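Local structure of FMN reductase [NAD(P)H] (Bacillus subtilis, 1ZCH) at residues L151-P157 against M239-F245. The protein uses NADH or NADPH to reduce flavin mononucleotide, and also reduces nitroaromatic compounds, quinones, chromates and azo dyes. Residues are numbered along the deposited sequence; the frame is centred on the assembly and turned at random. Where two conformers were deposited one is given.
Sequences LPKYVFP and MLEKQGF
The type II turn Pro152–Val155, leading into strand 155-164, meets the C-terminal end of helix 236-242, with Lys153 and Gln243 the nearest pair at 4.7 Å between CA atoms. Tyr154 N donates to Gln243 O at 2.6 Å, tilted out of the carbonyl plane, so the first residue past the helix is pinned to the turn by its backbone. A bend at chi2 (-51°) turns the Gln243 amide toward the carbonyl of Val155, where NE2 gives Val155 O a straight bond of 2.8 Å lying close to the Gln243 amide plane. A water accepts from the same NE2 and donates to Leu151 O, extending the link to Leu151, just ahead of the turn. Gly244, at positive phi, lies against Lys153 and Tyr154: Lys153 CE is 3.7 Å from Gly244 CA, and Tyr154 CE1 is 3.4 Å from Gly244 O.

Farther along, Phe156 sits between the helix and the residue that follows the glycine. Leu240 CD2 rests over the centre of one face of its ring, 3.6 Å from the centroid, in a CH-pi contact, while Met239 CE packs against CD1. The ring edge, at CD2 and CE2, points into the face of Phe245 in a T-shaped pair, planes at 87° and centroids 5.0 Å apart. Replacing Phe156 with alanine is likely to leave Leu240 CD2 and the face of Phe245 without their aromatic partner and to open a gap between strand and helix end. Phe245 in turn sets its CZ near Tyr154 O.

Gly244 is the C-prime residue of a Schellman motif, Phe245 N bonding to Leu240 O and Gly244 N to Glu241 O; the helix end packs against the start of strand 155-164, an inner strand of the antiparallel sheet of this nitroreductase-family fold.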
ATOM      1  N   LEU A 151       2.050  20.540  -4.942  1.00 15.65           N
ATOM      2  CA  LEU A 151       0.962  19.608  -4.671  1.00 14.18           C
ATOM      3  C   LEU A 151      -0.247  20.446  -4.275  1.00 14.40           C
ATOM      4  O   LEU A 151      -0.181  21.245  -3.339  1.00 14.49           O
ATOM      5  CB  LEU A 151       1.342  18.646  -3.542  1.00 14.14           C
ATOM      6  CG  LEU A 151       2.674  17.908  -3.730  1.00 14.61           C
ATOM      7  CD1 LEU A 151       2.876  16.916  -2.585  1.00 15.21           C
ATOM      8  CD2 LEU A 151       2.687  17.193  -5.075  1.00 15.37           C
ATOM      9  N   PRO A 152      -1.368  20.284  -4.992  1.00 12.96           N
ATOM     10  CA  PRO A 152      -2.576  21.054  -4.687  1.00 11.56           C
ATOM     11  C   PRO A 152      -3.389  20.464  -3.545  1.00 12.49           C
ATOM     12  O   PRO A 152      -3.034  19.433  -2.972  1.00 11.90           O
ATOM     13  CB  PRO A 152      -3.337  21.004  -6.006  1.00 11.75           C
ATOM     14  CG  PRO A 152      -3.087  19.574  -6.430  1.00 12.10           C
ATOM     15  CD  PRO A 152      -1.590  19.397  -6.151  1.00 11.53           C
ATOM     16  N   LYS A 153      -4.486  21.132  -3.211  1.00 11.42           N
ATOM     17  CA  LYS A 153      -5.369  20.645  -2.163  1.00 11.87           C
ATOM     18  C   LYS A 153      -5.837  19.242  -2.572  1.00 11.05           C
ATOM     19  O   LYS A 153      -5.990  18.959  -3.763  1.00 10.12           O
ATOM     20  CB  LYS A 153      -6.564  21.595  -2.022  1.00 12.36           C
ATOM     21  CG  LYS A 153      -7.552  21.243  -0.924  1.00 14.84           C
ATOM     22  CD  LYS A 153      -8.622  22.322  -0.823  1.00 18.00           C
ATOM     23  CE  LYS A 153      -9.653  22.011   0.246  1.00 20.69           C
ATOM     24  NZ  LYS A 153     -10.661  23.110   0.334  1.00 24.69           N
ATOM     25  N   TYR A 154      -6.034  18.378  -1.577  1.00 10.84           N
ATOM     26  CA  TYR A 154      -6.475  16.988  -1.756  1.00 11.65           C
ATOM     27  C   TYR A 154      -5.375  16.029  -2.200  1.00 12.36           C
ATOM     28  O   TYR A 154      -5.645  14.896  -2.599  1.00 11.66           O
ATOM     29  CB  TYR A 154      -7.661  16.914  -2.720  1.00 11.80           C
ATOM     30  CG  TYR A 154      -8.843  17.719  -2.234  1.00 13.69           C
ATOM     31  CD1 TYR A 154      -9.420  17.464  -0.990  1.00 14.06           C
ATOM     32  CD2 TYR A 154      -9.363  18.762  -3.000  1.00 14.29           C
ATOM     33  CE1 TYR A 154     -10.484  18.229  -0.519  1.00 15.49           C
ATOM     34  CE2 TYR A 154     -10.427  19.531  -2.538  1.00 15.91           C
ATOM     35  CZ  TYR A 154     -10.983  19.262  -1.302  1.00 15.85           C
ATOM     36  OH  TYR A 154     -12.045  20.015  -0.857  1.00 18.92           O
ATOM     37  N   VAL A 155      -4.133  16.492  -2.123  1.00 10.58           N
ATOM     38  CA  VAL A 155      -2.978  15.674  -2.473  1.00 10.72           C
ATOM     39  C   VAL A 155      -1.989  15.769  -1.313  1.00 11.70           C
ATOM     40  O   VAL A 155      -1.710  16.863  -0.818  1.00 11.93           O
ATOM     41  CB  VAL A 155      -2.277  16.187  -3.757  1.00 11.52           C
ATOM     42  CG1 VAL A 155      -1.026  15.344  -4.049  1.00 10.68           C
ATOM     43  CG2 VAL A 155      -3.241  16.136  -4.934  1.00 10.64           C
ATOM     44  N   PHE A 156      -1.485  14.629  -0.853  1.00 11.52           N
ATOM     45  CA  PHE A 156      -0.498  14.648   0.221  1.00 12.95           C
ATOM     46  C   PHE A 156       0.551  13.559   0.037  1.00 12.32           C
ATOM     47  O   PHE A 156       0.250  12.446  -0.405  1.00 10.77           O
ATOM     48  CB  PHE A 156      -1.172  14.572   1.606  1.00 14.99           C
ATOM     49  CG  PHE A 156      -1.876  13.277   1.899  1.00 17.85           C
ATOM     50  CD1 PHE A 156      -1.173  12.178   2.382  1.00 19.54           C
ATOM     51  CD2 PHE A 156      -3.257  13.176   1.752  1.00 18.59           C
ATOM     52  CE1 PHE A 156      -1.839  10.996   2.723  1.00 19.57           C
ATOM     53  CE2 PHE A 156      -3.934  12.001   2.089  1.00 18.68           C
ATOM     54  CZ  PHE A 156      -3.223  10.908   2.576  1.00 20.69           C
ATOM     55  N   PRO A 157       1.814  13.882   0.349  1.00 13.14           N
ATOM     56  CA  PRO A 157       2.916  12.929   0.207  1.00 12.97           C
ATOM     57  C   PRO A 157       2.851  11.787   1.205  1.00 13.42           C
ATOM     58  O   PRO A 157       2.562  11.990   2.384  1.00 11.94           O
ATOM     59  CB  PRO A 157       4.144  13.805   0.409  1.00 14.59           C
ATOM     60  CG  PRO A 157       3.669  14.768   1.459  1.00 13.41           C
ATOM     61  CD  PRO A 157       2.288  15.144   0.948  1.00 14.33           C
ATOM     62  N   MET A 239      -1.198  18.372   8.654  1.00 18.38           N
ATOM     63  CA  MET A 239      -0.879  18.292   7.225  1.00 18.10           C
ATOM     64  C   MET A 239      -2.125  17.912   6.442  1.00 16.21           C
ATOM     65  O   MET A 239      -2.483  18.559   5.456  1.00 16.43           O
ATOM     66  CB  MET A 239       0.198  17.229   6.954  1.00 20.19           C
ATOM     67  CG  MET A 239       0.291  16.820   5.469  1.00 21.41           C
ATOM     68  SD  MET A 239       1.274  15.328   5.114  1.00 25.52           S
ATOM     69  CE  MET A 239       0.064  14.046   5.411  1.00 21.78           C
ATOM     70  N   LEU A 240      -2.772  16.841   6.888  1.00 15.63           N
ATOM     71  CA  LEU A 240      -3.976  16.342   6.238  1.00 15.88           C
ATOM     72  C   LEU A 240      -5.070  17.399   6.148  1.00 17.46           C
ATOM     73  O   LEU A 240      -5.668  17.589   5.087  1.00 16.85           O
ATOM     74  CB  LEU A 240      -4.491  15.106   6.981  1.00 14.79           C
ATOM     75  CG  LEU A 240      -3.561  13.888   6.893  1.00 14.74           C
ATOM     76  CD1 LEU A 240      -4.033  12.784   7.838  1.00 13.94           C
ATOM     77  CD2 LEU A 240      -3.528  13.387   5.450  1.00 13.70           C
ATOM     78  N   GLU A 241      -5.329  18.095   7.251  1.00 17.25           N
ATOM     79  CA  GLU A 241      -6.362  19.123   7.260  1.00 18.38           C
ATOM     80  C   GLU A 241      -6.011  20.268   6.317  1.00 18.43           C
ATOM     81  O   GLU A 241      -6.876  20.791   5.611  1.00 17.62           O
ATOM     82  CB  GLU A 241      -6.565  19.665   8.677  1.00 20.86           C
ATOM     83  CG  GLU A 241      -6.944  18.601   9.686  1.00 26.88           C
ATOM     84  CD  GLU A 241      -7.322  19.181  11.038  1.00 30.32           C
ATOM     85  OE1 GLU A 241      -6.529  19.971  11.598  1.00 31.00           O
ATOM     86  OE2 GLU A 241      -8.413  18.838  11.541  1.00 31.95           O
ATOM     87  N   LYS A 242      -4.738  20.648   6.306  1.00 17.91           N
ATOM     88  CA  LYS A 242      -4.271  21.730   5.451  1.00 18.30           C
ATOM     89  C   LYS A 242      -4.446  21.354   3.985  1.00 18.42           C
ATOM     90  O   LYS A 242      -4.589  22.225   3.124  1.00 17.21           O
ATOM     91  CB  LYS A 242      -2.799  22.013   5.752  0.50 19.68           C
ATOM     92  CG  LYS A 242      -2.243  23.263   5.099  0.50 22.24           C
ATOM     93  CD  LYS A 242      -0.828  23.536   5.590  0.50 23.45           C
ATOM     94  CE  LYS A 242      -0.787  23.732   7.105  0.50 25.12           C
ATOM     95  NZ  LYS A 242       0.605  23.871   7.622  0.50 26.49           N
ATOM     96  N   GLN A 243      -4.441  20.054   3.706  1.00 16.13           N
ATOM     97  CA  GLN A 243      -4.608  19.569   2.343  1.00 16.67           C
ATOM     98  C   GLN A 243      -6.053  19.214   2.003  1.00 16.99           C
ATOM     99  O   GLN A 243      -6.316  18.532   1.012  1.00 16.32           O
ATOM    100  CB  GLN A 243      -3.702  18.362   2.094  1.00 14.90           C
ATOM    101  CG  GLN A 243      -2.222  18.713   2.035  1.00 14.61           C
ATOM    102  CD  GLN A 243      -1.930  19.862   1.080  1.00 16.97           C
ATOM    103  OE1 GLN A 243      -1.791  21.014   1.498  1.00 16.57           O
ATOM    104  NE2 GLN A 243      -1.846  19.555  -0.212  1.00 13.37           N
ATOM    105  N   GLY A 244      -6.989  19.667   2.830  1.00 18.54           N
ATOM    106  CA  GLY A 244      -8.395  19.414   2.559  1.00 19.52           C
ATOM    107  C   GLY A 244      -9.017  18.155   3.124  1.00 22.08           C
ATOM    108  O   GLY A 244     -10.182  17.872   2.853  1.00 23.67           O
ATOM    109  N   PHE A 245      -8.257  17.390   3.897  1.00 21.55           N
ATOM    110  CA  PHE A 245      -8.781  16.169   4.492  1.00 23.83           C
ATOM    111  C   PHE A 245      -9.228  16.469   5.916  1.00 26.57           C
ATOM    112  O   PHE A 245      -8.459  17.006   6.717  1.00 30.75           O
ATOM    113  CB  PHE A 245      -7.707  15.081   4.496  1.00 22.88           C
ATOM    114  CG  PHE A 245      -7.352  14.583   3.125  1.00 21.36           C
ATOM    115  CD1 PHE A 245      -8.061  13.532   2.547  1.00 19.36           C
ATOM    116  CD2 PHE A 245      -6.329  15.183   2.396  1.00 20.05           C
ATOM    117  CE1 PHE A 245      -7.756  13.085   1.265  1.00 19.14           C
ATOM    118  CE2 PHE A 245      -6.016  14.742   1.107  1.00 19.29           C
ATOM    119  CZ  PHE A 245      -6.732  13.692   0.542  1.00 19.66           C
TER
HETATM  120  O   HOH W   1      -1.549  22.579  -1.459  1.00 21.05           O